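Local coordinates for protein malonate decarboxylase subunit alpha (Acinetobacter baumannii ATCC 17978, PDB 6MPR) that probably serves as the acyl-carrier-protein transferase subunit of malonate decarboxylase, the enzyme complex that converts malonate to acetate and carbon dioxide, at residues L29-A34 / W218-V223; N35-G40 / I49-T54. One frame throughout, in Å; residues are numbered along the deposited sequence.

Contact 1: L29-A34 / W218-V223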
ATOM      1  N   LEU A  29      28.942  -7.917  16.793  1.00 17.28           N
ATOM      2  CA  LEU A  29      30.386  -7.933  16.575  1.00 18.26           C
ATOM      3  C   LEU A  29      30.829  -6.748  15.730  1.00 17.45           C
ATOM      4  O   LEU A  29      31.876  -6.145  15.994  1.00 19.32           O
ATOM      5  CB  LEU A  29      30.804  -9.236  15.903  1.00 23.50           C
ATOM      6  CG  LEU A  29      30.629 -10.525  16.704  1.00 27.02           C
ATOM      7  CD1 LEU A  29      31.141 -11.701  15.896  1.00 26.99           C
ATOM      8  CD2 LEU A  29      31.367 -10.427  18.035  1.00 25.13           C
ATOM      9  N   LYS A  30      30.049  -6.413  14.703  1.00 19.89           N
ATOM     10  CA  LYS A  30      30.376  -5.280  13.846  1.00 18.58           C
ATOM     11  C   LYS A  30      30.295  -3.967  14.613  1.00 23.27           C
ATOM     12  O   LYS A  30      31.178  -3.104  14.481  1.00 16.46           O
ATOM     13  CB  LYS A  30      29.436  -5.263  12.648  1.00 15.68           C
ATOM     14  CG  LYS A  30      29.608  -6.476  11.741  1.00 17.21           C
ATOM     15  CD  LYS A  30      28.355  -6.636  10.862  1.00 16.86           C
ATOM     16  CE  LYS A  30      28.414  -7.917  10.047  1.00 27.14           C
ATOM     17  NZ  LYS A  30      27.192  -8.138   9.212  1.00 21.90           N
ATOM     18  N   LEU A  31      29.214  -3.773  15.378  1.00 16.12           N
ATOM     19  CA  LEU A  31      29.115  -2.576  16.208  0.62 15.42           C
ATOM     20  C   LEU A  31      30.297  -2.482  17.166  1.00 16.26           C
ATOM     21  O   LEU A  31      30.856  -1.398  17.360  1.00 17.29           O
ATOM     22  CB  LEU A  31      27.796  -2.566  16.984  0.62 15.54           C
ATOM     23  CG  LEU A  31      26.602  -1.799  16.401  0.62 13.73           C
ATOM     24  CD1 LEU A  31      26.514  -1.993  14.901  0.62 14.92           C
ATOM     25  CD2 LEU A  31      25.325  -2.286  17.077  0.62 22.47           C
ATOM     26  N   GLU A  32      30.692  -3.605  17.764  1.00 17.26           N
ATOM     27  CA  GLU A  32      31.792  -3.585  18.721  1.00 18.73           C
ATOM     28  C   GLU A  32      33.084  -3.141  18.053  1.00 22.28           C
ATOM     29  O   GLU A  32      33.835  -2.337  18.612  1.00 19.68           O
ATOM     30  CB  GLU A  32      31.945  -4.969  19.344  1.00 21.68           C
ATOM     31  CG  GLU A  32      32.604  -5.003  20.679  1.00 36.82           C
ATOM     32  CD  GLU A  32      32.223  -6.263  21.417  1.00 46.92           C
ATOM     33  OE1 GLU A  32      32.480  -7.367  20.881  1.00 48.05           O
ATOM     34  OE2 GLU A  32      31.628  -6.150  22.509  1.00 51.93           O
ATOM     35  N   MET A  33      33.334  -3.627  16.835  1.00 18.94           N
ATOM     36  CA  MET A  33      34.543  -3.248  16.113  0.52 22.94           C
ATOM     37  C   MET A  33      34.479  -1.796  15.651  1.00 21.12           C
ATOM     38  O   MET A  33      35.475  -1.070  15.734  1.00 19.36           O
ATOM     39  CB  MET A  33      34.753  -4.181  14.922  0.52 23.13           C
ATOM     40  CG  MET A  33      35.448  -5.490  15.273  0.52 33.64           C
ATOM     41  SD  MET A  33      35.676  -6.547  13.831  0.52 45.23           S
ATOM     42  CE  MET A  33      36.105  -5.329  12.589  0.52 43.73           C
ATOM     43  N   ALA A  34      33.317  -1.356  15.172  1.00 18.82           N
ATOM     44  CA  ALA A  34      33.185   0.012  14.676  1.00 19.25           C
ATOM     45  C   ALA A  34      33.259   1.034  15.798  1.00 20.24           C
ATOM     46  O   ALA A  34      33.696   2.168  15.566  1.00 19.95           O
ATOM     47  CB  ALA A  34      31.870   0.184  13.910  1.00 17.17           C
ATOM     48  N   TRP A 218      15.843   3.105  16.376  1.00 14.96           N
ATOM     49  CA  TRP A 218      15.931   2.562  15.021  1.00 14.96           C
ATOM     50  C   TRP A 218      17.287   2.789  14.368  1.00 15.33           C
ATOM     51  O   TRP A 218      17.548   2.210  13.304  1.00 17.13           O
ATOM     52  CB  TRP A 218      14.861   3.182  14.102  1.00 12.46           C
ATOM     53  CG  TRP A 218      13.453   2.961  14.537  1.00 17.26           C
ATOM     54  CD1 TRP A 218      13.014   2.539  15.770  1.00 18.01           C
ATOM     55  CD2 TRP A 218      12.279   3.166  13.743  1.00 17.89           C
ATOM     56  NE1 TRP A 218      11.638   2.482  15.784  1.00 24.07           N
ATOM     57  CE2 TRP A 218      11.165   2.856  14.553  1.00 19.10           C
ATOM     58  CE3 TRP A 218      12.061   3.585  12.428  1.00 13.67           C
ATOM     59  CZ2 TRP A 218       9.855   2.960  14.092  1.00 17.24           C
ATOM     60  CZ3 TRP A 218      10.755   3.668  11.970  1.00 13.32           C
ATOM     61  CH2 TRP A 218       9.676   3.353  12.800  1.00 16.10           C
ATOM     62  N   VAL A 219      18.151   3.609  14.965  1.00 11.07           N
ATOM     63  CA  VAL A 219      19.357   4.110  14.318  1.00 13.63           C
ATOM     64  C   VAL A 219      20.574   3.535  15.037  1.00 16.05           C
ATOM     65  O   VAL A 219      20.645   3.568  16.269  1.00 15.19           O
ATOM     66  CB  VAL A 219      19.378   5.652  14.341  1.00 13.61           C
ATOM     67  CG1 VAL A 219      20.694   6.194  13.773  1.00 16.35           C
ATOM     68  CG2 VAL A 219      18.169   6.223  13.576  1.00 13.34           C
ATOM     69  N   ASP A 220      21.546   3.034  14.276  1.00 11.69           N
ATOM     70  CA  ASP A 220      22.777   2.602  14.936  1.00 11.58           C
ATOM     71  C   ASP A 220      23.855   3.682  14.947  1.00 16.36           C
ATOM     72  O   ASP A 220      24.556   3.840  15.958  1.00 15.02           O
ATOM     73  CB  ASP A 220      23.289   1.323  14.275  1.00 14.57           C
ATOM     74  CG  ASP A 220      22.284   0.217  14.381  1.00 17.07           C
ATOM     75  OD1 ASP A 220      22.016  -0.232  15.522  1.00 18.55           O
ATOM     76  OD2 ASP A 220      21.709  -0.154  13.336  1.00 14.56           O
ATOM     77  N   TYR A 221      23.990   4.452  13.867  1.00 14.03           N
ATOM     78  CA  TYR A 221      25.002   5.498  13.820  1.00 18.05           C
ATOM     79  C   TYR A 221      24.501   6.702  13.044  1.00 12.37           C
ATOM     80  O   TYR A 221      23.691   6.572  12.121  1.00 14.18           O
ATOM     81  CB  TYR A 221      26.294   5.028  13.160  1.00 10.77           C
ATOM     82  CG  TYR A 221      26.999   3.925  13.902  1.00 12.59           C
ATOM     83  CD1 TYR A 221      27.841   4.200  14.977  1.00 11.71           C
ATOM     84  CD2 TYR A 221      26.822   2.614  13.516  1.00 18.43           C
ATOM     85  CE1 TYR A 221      28.495   3.160  15.662  1.00 13.39           C
ATOM     86  CE2 TYR A 221      27.458   1.584  14.176  1.00 18.77           C
ATOM     87  CZ  TYR A 221      28.287   1.857  15.248  1.00 18.85           C
ATOM     88  OH  TYR A 221      28.913   0.801  15.873  1.00 17.60           O
ATOM     89  N   VAL A 222      25.017   7.878  13.414  1.00 12.65           N
ATOM     90  CA  VAL A 222      24.815   9.091  12.634  1.00 12.23           C
ATOM     91  C   VAL A 222      26.189   9.647  12.268  1.00 13.03           C
ATOM     92  O   VAL A 222      27.191   9.371  12.928  1.00 15.80           O
ATOM     93  CB  VAL A 222      23.971  10.158  13.373  1.00 14.63           C
ATOM     94  CG1 VAL A 222      22.600   9.600  13.752  1.00 12.14           C
ATOM     95  CG2 VAL A 222      24.713  10.687  14.600  1.00 11.28           C
ATOM     96  N   VAL A 223      26.227  10.419  11.183  1.00 13.76           N
ATOM     97  CA  VAL A 223      27.444  11.101  10.752  1.00 13.54           C
ATOM     98  C   VAL A 223      27.037  12.449  10.179  1.00 12.69           C
ATOM     99  O   VAL A 223      26.056  12.539   9.440  1.00 13.86           O
ATOM    100  CB  VAL A 223      28.237  10.267   9.719  1.00 12.12           C
ATOM    101  CG1 VAL A 223      27.429  10.065   8.417  1.00 11.57           C
ATOM    102  CG2 VAL A 223      29.574  10.923   9.409  1.00 12.94           C
TER

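Contact 2: N35-G40 / I49-T54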
ATOM      1  N   ASN A  35      32.830   0.664  17.006  1.00 17.04           N
ATOM      2  CA  ASN A  35      32.717   1.635  18.093  1.00 20.66           C
ATOM      3  C   ASN A  35      34.061   2.214  18.504  1.00 29.09           C
ATOM      4  O   ASN A  35      34.100   3.295  19.104  1.00 28.15           O
ATOM      5  CB  ASN A  35      32.040   1.000  19.314  1.00 24.51           C
ATOM      6  CG  ASN A  35      30.529   0.897  19.161  1.00 24.33           C
ATOM      7  OD1 ASN A  35      29.913   1.589  18.336  1.00 22.58           O
ATOM      8  ND2 ASN A  35      29.921   0.038  19.971  1.00 20.30           N
ATOM      9  N   GLN A  36      35.162   1.525  18.211  1.00 24.85           N
ATOM     10  CA  GLN A  36      36.466   2.101  18.505  1.00 24.96           C
ATOM     11  C   GLN A  36      36.728   3.369  17.703  1.00 25.76           C
ATOM     12  O   GLN A  36      37.598   4.159  18.089  1.00 22.15           O
ATOM     13  CB  GLN A  36      37.569   1.087  18.224  1.00 26.62           C
ATOM     14  CG  GLN A  36      37.870   0.919  16.748  1.00 25.33           C
ATOM     15  CD  GLN A  36      38.915  -0.150  16.488  1.00 34.50           C
ATOM     16  OE1 GLN A  36      40.092   0.031  16.803  1.00 31.38           O
ATOM     17  NE2 GLN A  36      38.485  -1.271  15.909  1.00 34.47           N
ATOM     18  N   TYR A  37      36.005   3.583  16.599  1.00 18.34           N
ATOM     19  CA  TYR A  37      36.188   4.762  15.763  1.00 26.01           C
ATOM     20  C   TYR A  37      35.153   5.847  16.007  1.00 27.90           C
ATOM     21  O   TYR A  37      35.314   6.953  15.487  1.00 29.82           O
ATOM     22  CB  TYR A  37      36.154   4.388  14.279  1.00 26.69           C
ATOM     23  CG  TYR A  37      37.136   3.313  13.903  1.00 24.62           C
ATOM     24  CD1 TYR A  37      38.499   3.561  13.926  1.00 27.91           C
ATOM     25  CD2 TYR A  37      36.700   2.055  13.509  1.00 22.65           C
ATOM     26  CE1 TYR A  37      39.408   2.587  13.585  1.00 36.07           C
ATOM     27  CE2 TYR A  37      37.610   1.058  13.171  1.00 24.54           C
ATOM     28  CZ  TYR A  37      38.961   1.338  13.208  1.00 34.16           C
ATOM     29  OH  TYR A  37      39.882   0.377  12.865  1.00 31.40           O
ATOM     30  N   THR A  38      34.105   5.572  16.770  1.00 22.51           N
ATOM     31  CA  THR A  38      33.023   6.522  16.946  1.00 24.84           C
ATOM     32  C   THR A  38      33.011   7.074  18.361  1.00 24.78           C
ATOM     33  O   THR A  38      33.665   6.559  19.283  1.00 27.03           O
ATOM     34  CB  THR A  38      31.664   5.882  16.638  1.00 21.99           C
ATOM     35  OG1 THR A  38      31.371   4.912  17.649  1.00 21.33           O
ATOM     36  CG2 THR A  38      31.670   5.221  15.254  1.00 17.44           C
ATOM     37  N   ASP A  39      32.260   8.161  18.512  1.00 25.90           N
ATOM     38  CA  ASP A  39      31.927   8.709  19.818  1.00 32.86           C
ATOM     39  C   ASP A  39      30.472   8.328  20.075  1.00 25.67           C
ATOM     40  O   ASP A  39      29.537   9.087  19.817  1.00 25.17           O
ATOM     41  CB  ASP A  39      32.166  10.216  19.844  1.00 39.75           C
ATOM     42  CG  ASP A  39      33.593  10.574  19.477  1.00 46.69           C
ATOM     43  OD1 ASP A  39      34.528  10.020  20.099  1.00 51.91           O
ATOM     44  OD2 ASP A  39      33.791  11.387  18.554  1.00 48.79           O
ATOM     45  N   GLY A  40      30.290   7.104  20.561  1.00 26.93           N
ATOM     46  CA  GLY A  40      28.966   6.544  20.708  1.00 20.73           C
ATOM     47  C   GLY A  40      28.311   6.331  19.358  1.00 23.73           C
ATOM     48  O   GLY A  40      28.854   5.637  18.490  1.00 18.83           O
ATOM     49  N   ILE A  49      34.687   6.284   5.759  1.00 18.45           N
ATOM     50  CA  ILE A  49      35.030   5.194   4.841  1.00 15.38           C
ATOM     51  C   ILE A  49      35.471   3.959   5.614  1.00 18.97           C
ATOM     52  O   ILE A  49      35.029   2.840   5.332  1.00 16.53           O
ATOM     53  CB  ILE A  49      36.102   5.636   3.833  1.00 16.68           C
ATOM     54  CG1 ILE A  49      35.488   6.565   2.783  1.00 16.81           C
ATOM     55  CG2 ILE A  49      36.725   4.396   3.174  1.00 16.00           C
ATOM     56  CD1 ILE A  49      36.508   7.403   2.027  1.00 20.70           C
ATOM     57  N   LYS A  50      36.327   4.148   6.615  1.00 16.67           N
ATOM     58  CA  LYS A  50      36.758   3.028   7.439  1.00 16.43           C
ATOM     59  C   LYS A  50      35.577   2.406   8.166  1.00 16.58           C
ATOM     60  O   LYS A  50      35.496   1.181   8.301  1.00 17.10           O
ATOM     61  CB  LYS A  50      37.823   3.485   8.439  1.00 19.52           C
ATOM     62  CG  LYS A  50      38.357   2.372   9.328  1.00 30.09           C
ATOM     63  CD  LYS A  50      39.310   1.458   8.561  1.00 38.04           C
ATOM     64  CE  LYS A  50      39.923   0.400   9.459  1.00 43.50           C
ATOM     65  NZ  LYS A  50      40.884  -0.453   8.710  1.00 44.03           N
ATOM     66  N   VAL A  51      34.634   3.232   8.623  1.00 14.39           N
ATOM     67  CA  VAL A  51      33.499   2.679   9.350  1.00 13.93           C
ATOM     68  C   VAL A  51      32.574   1.909   8.401  1.00 13.45           C
ATOM     69  O   VAL A  51      32.049   0.849   8.762  1.00 14.64           O
ATOM     70  CB  VAL A  51      32.754   3.792  10.113  1.00 17.26           C
ATOM     71  CG1 VAL A  51      31.448   3.254  10.681  1.00 13.57           C
ATOM     72  CG2 VAL A  51      33.637   4.345  11.241  1.00 16.94           C
ATOM     73  N   LEU A  52      32.357   2.420   7.172  1.00 14.12           N
ATOM     74  CA  LEU A  52      31.585   1.656   6.182  1.00 13.06           C
ATOM     75  C   LEU A  52      32.217   0.294   5.910  1.00 14.34           C
ATOM     76  O   LEU A  52      31.511  -0.715   5.809  1.00 16.70           O
ATOM     77  CB  LEU A  52      31.446   2.439   4.868  1.00 14.27           C
ATOM     78  CG  LEU A  52      30.565   3.687   4.894  1.00 14.15           C
ATOM     79  CD1 LEU A  52      30.595   4.417   3.552  1.00 14.19           C
ATOM     80  CD2 LEU A  52      29.120   3.350   5.260  1.00 15.08           C
ATOM     81  N   GLU A  53      33.546   0.253   5.759  1.00 14.48           N
ATOM     82  CA  GLU A  53      34.264  -1.000   5.546  1.00 15.98           C
ATOM     83  C   GLU A  53      34.211  -1.935   6.749  1.00 21.44           C
ATOM     84  O   GLU A  53      34.593  -3.107   6.624  1.00 20.55           O
ATOM     85  CB  GLU A  53      35.722  -0.693   5.206  1.00 16.94           C
ATOM     86  CG  GLU A  53      35.914  -0.074   3.836  1.00 17.33           C
ATOM     87  CD  GLU A  53      37.333   0.393   3.595  1.00 22.77           C
ATOM     88  OE1 GLU A  53      37.636   0.751   2.435  1.00 22.28           O
ATOM     89  OE2 GLU A  53      38.150   0.392   4.552  1.00 21.43           O
ATOM     90  N   THR A  54      33.802  -1.434   7.908  1.00 17.49           N
ATOM     91  CA  THR A  54      33.687  -2.228   9.124  1.00 15.33           C
ATOM     92  C   THR A  54      32.270  -2.749   9.317  1.00 15.64           C
ATOM     93  O   THR A  54      32.079  -3.885   9.765  1.00 19.93           O
ATOM     94  CB  THR A  54      34.087  -1.382  10.343  1.00 15.44           C
ATOM     95  OG1 THR A  54      35.385  -0.831  10.137  1.00 17.56           O
ATOM     96  CG2 THR A  54      34.076  -2.211  11.623  1.00 22.32           C
TER

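Contact 1: L29-A34 / W218-V223
Tyr221 reaches from the start of its strand to the flank of the helix that holds Leu31 and Ala34. Its CG lies beside the backbone N and anti to the carbonyl carbon (chi1 -64°), which directs the ring to the helix. The hydroxyl end does most of the touching. The methyl of Ala34 points at it, with CB 3.6 Å from Tyr221 OH. In one of its two conformers, Leu31 brings CD1 to 3.8 Å from Tyr221 CE2 and CG to 3.5 Å from Tyr221 OH. The carbonyl O of Leu31 is 3.3 Å from Tyr221 OH, but the angle is too poor for a hydrogen bond. The hydroxyl probably bonds instead to Asn35 OD1, just past the helix.

The contact packs helix 22-34 against strand 221-224 of the parallel sheet, next to strand 42-43, the outermost within this chain. Leu55 of helix 48-55 also touches both Ala34 and Tyr221. In the same conformer, Leu31 CD2 comes to 4.2 Å from Asp220 OD1. The carboxylate of Asp220 is buried but well supplied with partners. OD1 makes salt bridges to Lys27 and to Arg342 of the second subunit, and OD2 accepts a hydrogen bond from Val195 N.

Contact 2: N35-G40 / I49-T54
The ring of Tyr37 lies against the side chain of Lys50. Lys50 CG sits over one face, offset toward the rim, 4.2 Å from the Tyr37 ring centroid and 18° off the ring normal. This is a CH-pi contact. Farther out, Lys50 CE comes to 3.4 Å from Tyr37 OH, so the aliphatic chain runs obliquely from the ring face to the hydroxyl. Its shape follows from a bend at chi2 (75°); the remaining torsions are extended. At the base of the tyrosine, CB packs against Val51 CG2 at 3.9 Å.

The opposite face of the ring is covered by Gln36 CG, 3.5 Å above the plane and over its centre. The ring is thus held between its own neighbour in sequence and a lysine of the facing helix. Thr54 OG1 lies obliquely to the ring, 4.2 Å from Tyr37 CE2. That hydroxyl is used within its helix, as donor to Lys50 O at 2.7 Å. Gln36 NE2 bonds to Met33 O, back in helix 22-34. After the tyrosine, Thr38 OG1 donates to Gly40 O at 2.8 Å, a side-chain bond within the loop.

Thr38 and Val51 both touch Ile43 of strand 42-43. The chain runs here from helix to strand to helix, an alpha/beta arrangement with helices packed against a parallel sheet, consistent with the Rossmann-like clan of this family.

How the contacts relate
The centres of contacts 1 and 2 are about 7 Å apart. Both lie on the same side of the chain's centre, more than 30 Å from it, and on the same flank of the eight-stranded parallel sheet. Segment 35-40 directly follows 29-34, then come strand 42-43 and segment 49-54; segment 218-223 returns much later. Contact 2 therefore comes between the two segments of contact 1 and is local, whereas contact 1 joins parts 184 residues apart. Tyr221 belongs to contact 1 but also reaches the loop of contact 2, where its ring packs on Thr38 and Gly40. Ala34 packs on Thr54. Together they place helices 22-34 and 48-55 and the loop between them beside strands 42-43 and 221-224.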